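Local coordinates for protein ribonucleoside-diphosphate reductase (Sulfolobus acidocaldarius DSM 639, PDB 6QRZ) that probably acts as a ligand-binding oxidase with a manganese/iron cofactor, built on the fold of the ribonucleotide reductase R2 subunit, at residues 45-59 against 115-129. Residues are numbered along the deposited sequence; the frame is centred on the assembly and turned at random.
With FE (Fe (III) ion), chain C.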
# COMPACT_ATOMS: atom_id res chain seq x y z
N PRO A 45 -15.35 -0.53 1.16
CA PRO A 45 -13.89 -0.38 1.14
C PRO A 45 -13.41 1.00 1.52
O PRO A 45 -12.27 1.14 1.98
CB PRO A 45 -13.51 -0.72 -0.32
CG PRO A 45 -14.75 -0.45 -1.09
CD PRO A 45 -15.86 -0.88 -0.18
N MET A 46 -14.23 2.04 1.36
CA MET A 46 -13.82 3.38 1.76
C MET A 46 -14.08 3.64 3.23
O MET A 46 -13.34 4.41 3.86
CB MET A 46 -14.53 4.42 0.90
CG MET A 46 -14.23 4.30 -0.59
SD MET A 46 -12.52 4.69 -1.00
CE MET A 46 -12.47 6.43 -0.59
N LYS A 47 -15.11 3.01 3.81
CA LYS A 47 -15.39 3.21 5.23
C LYS A 47 -14.37 2.48 6.10
O LYS A 47 -13.99 2.98 7.16
CB LYS A 47 -16.81 2.75 5.55
CG LYS A 47 -17.88 3.65 4.96
CD LYS A 47 -19.27 3.29 5.45
CE LYS A 47 -19.71 1.93 4.93
NZ LYS A 47 -21.12 1.62 5.30
N LEU A 48 -13.92 1.30 5.66
CA LEU A 48 -12.79 0.66 6.33
C LEU A 48 -11.50 1.44 6.10
O LEU A 48 -10.61 1.42 6.96
CB LEU A 48 -12.62 -0.77 5.83
CG LEU A 48 -13.69 -1.80 6.19
CD1 LEU A 48 -13.29 -3.15 5.64
CD2 LEU A 48 -13.87 -1.87 7.70
N TYR A 49 -11.39 2.13 4.96
CA TYR A 49 -10.22 2.96 4.70
C TYR A 49 -10.13 4.12 5.68
O TYR A 49 -9.03 4.59 5.99
CB TYR A 49 -10.27 3.47 3.26
CG TYR A 49 -9.08 4.29 2.83
CD1 TYR A 49 -7.88 3.68 2.49
CD2 TYR A 49 -9.16 5.68 2.76
CE1 TYR A 49 -6.79 4.43 2.09
CE2 TYR A 49 -8.07 6.43 2.36
CZ TYR A 49 -6.89 5.80 2.03
OH TYR A 49 -5.81 6.55 1.63
N GLN A 50 -11.28 4.60 6.18
CA GLN A 50 -11.26 5.65 7.19
C GLN A 50 -10.79 5.11 8.53
O GLN A 50 -9.92 5.71 9.18
CB GLN A 50 -12.66 6.26 7.33
CG GLN A 50 -13.15 7.01 6.11
CD GLN A 50 -14.55 7.57 6.30
OE1 GLN A 50 -15.15 7.41 7.36
NE2 GLN A 50 -15.07 8.22 5.27
N ILE A 51 -11.35 3.98 8.97
CA ILE A 51 -11.00 3.42 10.27
C ILE A 51 -9.54 2.99 10.30
O ILE A 51 -8.88 3.07 11.35
CB ILE A 51 -11.94 2.24 10.60
CG1 ILE A 51 -13.40 2.69 10.53
CG2 ILE A 51 -11.63 1.68 11.98
CD1 ILE A 51 -14.39 1.58 10.80
N GLY A 52 -9.00 2.55 9.16
CA GLY A 52 -7.60 2.15 9.13
C GLY A 52 -6.66 3.29 9.45
O GLY A 52 -5.74 3.14 10.26
N LYS A 53 -6.88 4.45 8.83
CA LYS A 53 -6.10 5.64 9.15
C LYS A 53 -6.58 6.33 10.42
O LYS A 53 -5.85 7.18 10.95
CB LYS A 53 -6.13 6.62 7.98
CG LYS A 53 -7.49 7.21 7.69
CD LYS A 53 -7.45 8.15 6.50
CE LYS A 53 -8.82 8.77 6.24
NZ LYS A 53 -9.29 9.59 7.39
N ARG A 54 -7.78 6.00 10.90
CA ARG A 54 -8.25 6.56 12.17
C ARG A 54 -7.61 5.85 13.36
O ARG A 54 -7.25 6.50 14.34
CB ARG A 54 -9.78 6.45 12.24
CG ARG A 54 -10.40 7.08 13.48
CD ARG A 54 -11.92 7.00 13.41
NE ARG A 54 -12.57 7.64 14.55
CZ ARG A 54 -12.91 7.01 15.67
NH1 ARG A 54 -12.68 5.71 15.80
NH2 ARG A 54 -13.50 7.68 16.66
N LEU A 55 -7.46 4.53 13.28
CA LEU A 55 -6.81 3.74 14.32
C LEU A 55 -5.40 3.34 13.92
O LEU A 55 -4.95 2.23 14.23
CB LEU A 55 -7.65 2.50 14.63
CG LEU A 55 -9.00 2.73 15.30
CD1 LEU A 55 -9.70 1.41 15.57
CD2 LEU A 55 -8.83 3.53 16.58
N PHE A 56 -4.68 4.22 13.23
CA PHE A 56 -3.31 3.92 12.84
C PHE A 56 -2.41 3.84 14.07
O PHE A 56 -2.51 4.66 14.99
CB PHE A 56 -2.78 4.97 11.88
CG PHE A 56 -1.34 4.77 11.48
CD1 PHE A 56 -1.00 3.85 10.50
CD2 PHE A 56 -0.33 5.48 12.10
CE1 PHE A 56 0.32 3.66 10.14
CE2 PHE A 56 0.99 5.29 11.75
CZ PHE A 56 1.31 4.38 10.77
N TRP A 57 -1.54 2.84 14.08
CA TRP A 57 -0.63 2.61 15.20
C TRP A 57 0.79 2.43 14.68
O TRP A 57 1.00 1.81 13.63
CB TRP A 57 -1.06 1.39 16.03
CG TRP A 57 -1.24 0.14 15.22
CD1 TRP A 57 -2.35 -0.22 14.52
CD2 TRP A 57 -0.29 -0.92 15.05
NE1 TRP A 57 -2.15 -1.44 13.91
CE2 TRP A 57 -0.90 -1.89 14.23
CE3 TRP A 57 1.01 -1.14 15.52
CZ2 TRP A 57 -0.24 -3.06 13.85
CZ3 TRP A 57 1.65 -2.30 15.15
CH2 TRP A 57 1.03 -3.25 14.32
N ASP A 58 1.75 2.97 15.42
CA ASP A 58 3.15 2.92 15.03
C ASP A 58 3.85 1.83 15.83
O ASP A 58 3.88 1.91 17.06
CB ASP A 58 3.82 4.27 15.27
CG ASP A 58 5.20 4.36 14.64
OD1 ASP A 58 5.64 3.38 14.00
OD2 ASP A 58 5.85 5.42 14.79
N PRO A 59 4.42 0.81 15.18
CA PRO A 59 5.15 -0.22 15.94
C PRO A 59 6.35 0.31 16.70
O PRO A 59 6.83 -0.37 17.61
CB PRO A 59 5.57 -1.22 14.85
CG PRO A 59 4.61 -1.00 13.73
CD PRO A 59 4.29 0.47 13.75
N ASP A 115 -11.85 -0.02 -4.36
CA ASP A 115 -11.21 -1.24 -3.87
C ASP A 115 -9.70 -1.15 -3.97
O ASP A 115 -8.98 -1.66 -3.11
CB ASP A 115 -11.73 -2.45 -4.65
CG ASP A 115 -13.14 -2.84 -4.26
OD1 ASP A 115 -13.52 -2.60 -3.10
OD2 ASP A 115 -13.87 -3.38 -5.12
N VAL A 116 -9.19 -0.49 -5.02
CA VAL A 116 -7.75 -0.29 -5.15
C VAL A 116 -7.23 0.56 -4.00
O VAL A 116 -6.13 0.32 -3.48
CB VAL A 116 -7.41 0.33 -6.52
CG1 VAL A 116 -5.92 0.64 -6.61
CG2 VAL A 116 -7.83 -0.60 -7.64
N ILE A 117 -8.01 1.55 -3.57
CA ILE A 117 -7.57 2.44 -2.50
C ILE A 117 -7.43 1.67 -1.19
O ILE A 117 -6.46 1.85 -0.45
CB ILE A 117 -8.52 3.64 -2.36
CG1 ILE A 117 -8.43 4.54 -3.59
CG2 ILE A 117 -8.20 4.43 -1.11
CD1 ILE A 117 -9.42 5.67 -3.59
N TYR A 118 -8.40 0.80 -0.88
CA TYR A 118 -8.30 0.03 0.36
C TYR A 118 -7.31 -1.12 0.23
O TYR A 118 -6.46 -1.30 1.10
CB TYR A 118 -9.67 -0.50 0.78
CG TYR A 118 -9.60 -1.27 2.08
CD1 TYR A 118 -9.55 -0.61 3.30
CD2 TYR A 118 -9.56 -2.66 2.09
CE1 TYR A 118 -9.48 -1.31 4.49
CE2 TYR A 118 -9.48 -3.37 3.27
CZ TYR A 118 -9.44 -2.69 4.47
OH TYR A 118 -9.37 -3.39 5.65
N LEU A 119 -7.42 -1.91 -0.84
CA LEU A 119 -6.50 -3.02 -1.04
C LEU A 119 -5.05 -2.56 -1.05
O LEU A 119 -4.15 -3.33 -0.71
CB LEU A 119 -6.82 -3.75 -2.35
CG LEU A 119 -7.93 -4.79 -2.26
CD1 LEU A 119 -8.27 -5.31 -3.64
CD2 LEU A 119 -7.51 -5.92 -1.34
N GLU A 120 -4.82 -1.30 -1.42
CA GLU A 120 -3.48 -0.75 -1.34
C GLU A 120 -3.13 -0.34 0.09
O GLU A 120 -1.96 -0.39 0.47
CB GLU A 120 -3.35 0.43 -2.31
CG GLU A 120 -1.95 0.91 -2.52
CD GLU A 120 -1.53 1.87 -1.44
OE1 GLU A 120 -2.34 2.76 -1.11
OE2 GLU A 120 -0.43 1.70 -0.89
N GLN A 121 -4.12 0.06 0.89
CA GLN A 121 -3.89 0.21 2.32
C GLN A 121 -3.94 -1.14 3.03
O GLN A 121 -3.17 -1.39 3.96
CB GLN A 121 -4.92 1.14 2.95
CG GLN A 121 -4.82 1.18 4.48
CD GLN A 121 -6.06 1.72 5.15
OE1 GLN A 121 -7.16 1.63 4.61
NE2 GLN A 121 -5.89 2.29 6.33
N PHE A 122 -4.84 -2.02 2.58
CA PHE A 122 -4.99 -3.33 3.20
C PHE A 122 -3.68 -4.11 3.22
O PHE A 122 -3.49 -4.98 4.08
CB PHE A 122 -6.09 -4.11 2.47
CG PHE A 122 -6.07 -5.58 2.73
CD1 PHE A 122 -6.47 -6.09 3.95
CD2 PHE A 122 -5.68 -6.46 1.74
CE1 PHE A 122 -6.46 -7.45 4.18
CE2 PHE A 122 -5.67 -7.80 1.96
CZ PHE A 122 -6.06 -8.30 3.18
N ALA A 123 -2.77 -3.80 2.30
CA ALA A 123 -1.43 -4.35 2.33
C ALA A 123 -0.48 -3.53 3.20
O ALA A 123 0.53 -4.07 3.67
CB ALA A 123 -0.86 -4.46 0.91
N PHE A 124 -0.76 -2.24 3.40
CA PHE A 124 0.10 -1.41 4.23
C PHE A 124 0.05 -1.85 5.69
O PHE A 124 1.07 -1.82 6.39
CB PHE A 124 -0.28 0.06 4.10
CG PHE A 124 0.44 0.96 5.06
CD1 PHE A 124 1.81 1.11 4.99
CD2 PHE A 124 -0.26 1.66 6.02
CE1 PHE A 124 2.47 1.94 5.88
CE2 PHE A 124 0.39 2.49 6.91
CZ PHE A 124 1.76 2.63 6.83
N GLU A 125 -1.12 -2.27 6.16
CA GLU A 125 -1.21 -2.84 7.50
C GLU A 125 -0.54 -4.21 7.55
O GLU A 125 0.01 -4.58 8.59
CB GLU A 125 -2.67 -2.92 7.94
CG GLU A 125 -3.35 -1.55 8.00
CD GLU A 125 -4.81 -1.64 8.38
OE1 GLU A 125 -5.36 -2.76 8.41
OE2 GLU A 125 -5.42 -0.58 8.65
N GLU A 126 -0.57 -4.96 6.44
CA GLU A 126 0.10 -6.26 6.41
C GLU A 126 1.61 -6.10 6.49
O GLU A 126 2.28 -6.78 7.28
CB GLU A 126 -0.29 -7.03 5.15
CG GLU A 126 -1.77 -7.38 5.06
CD GLU A 126 -2.23 -8.31 6.17
OE1 GLU A 126 -1.39 -9.03 6.74
OE2 GLU A 126 -3.44 -8.32 6.48
N ALA A 127 2.17 -5.20 5.67
CA ALA A 127 3.61 -4.94 5.75
C ALA A 127 3.99 -4.34 7.09
O ALA A 127 5.10 -4.58 7.58
CB ALA A 127 4.03 -4.01 4.61
N LYS A 128 3.09 -3.57 7.71
CA LYS A 128 3.34 -3.06 9.05
C LYS A 128 3.28 -4.18 10.08
O LYS A 128 3.95 -4.10 11.12
CB LYS A 128 2.34 -1.96 9.38
CG LYS A 128 2.60 -1.23 10.69
CD LYS A 128 1.93 0.13 10.71
CE LYS A 128 0.44 0.03 10.38
NZ LYS A 128 -0.30 -0.79 11.37
N HIS A 129 2.49 -5.23 9.82
CA HIS A 129 2.49 -6.39 10.70
C HIS A 129 3.79 -7.18 10.58
O HIS A 129 4.36 -7.62 11.58
CB HIS A 129 1.30 -7.30 10.40
CG HIS A 129 -0.03 -6.66 10.67
ND1 HIS A 129 -1.21 -7.16 10.16
CD2 HIS A 129 -0.36 -5.57 11.39
CE1 HIS A 129 -2.21 -6.41 10.56
NE2 HIS A 129 -1.73 -5.43 11.31
FE FE C . -5.00 -9.21 7.42
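K128, Y118 and Y49 bury the most surface where helix 45-54 and the loop after it lie along helix 115-129. The K128 chain leaves its helix with CG anti to the backbone N (chi1 -173°), passes P59 and F56, then bends at its last two torsions, which brings the ammonium group over one face of the W57 indole. NZ stands 3.4 Å from the centroid of the five-membered ring, a cation-pi contact. W57 NE1 is hydrogen-bonded to D227, which also receives a bond from H129 NE2, and CZ2 of W57 meets H129 CD2 rim to rim at 3.5 Å. Farther back, the axes of helices 45-54 and 115-129 approach to 8.7 Å, with their N-to-C directions 37° apart. Here Y118 CE1 lies 3.5 Å from L48 CB, while Y118 CB packs against the carbonyl oxygen of P45. The Y49 ring receives I117 CG2 over one face, 3.6 Å from the centroid, and Q121 OE1 approaches obliquely with its amide steeply inclined to the ring. With an alanine at Y49, the I117 methyl is likely to lose the ring face it packs on, and a gap would probably open beside Q121. Beyond, G52 brings its backbone against the Q121 amide, and F56 and F124 each stack on their own counterparts in the second subunit. The inner side of helix 115-129 carries E126, bound to iron through OE2 and also a manganese ligand, and H129, a second manganese ligand; E93, E228 and H231 complete this dinuclear site within the helical bundle of the ferritin-like, R2-type fold.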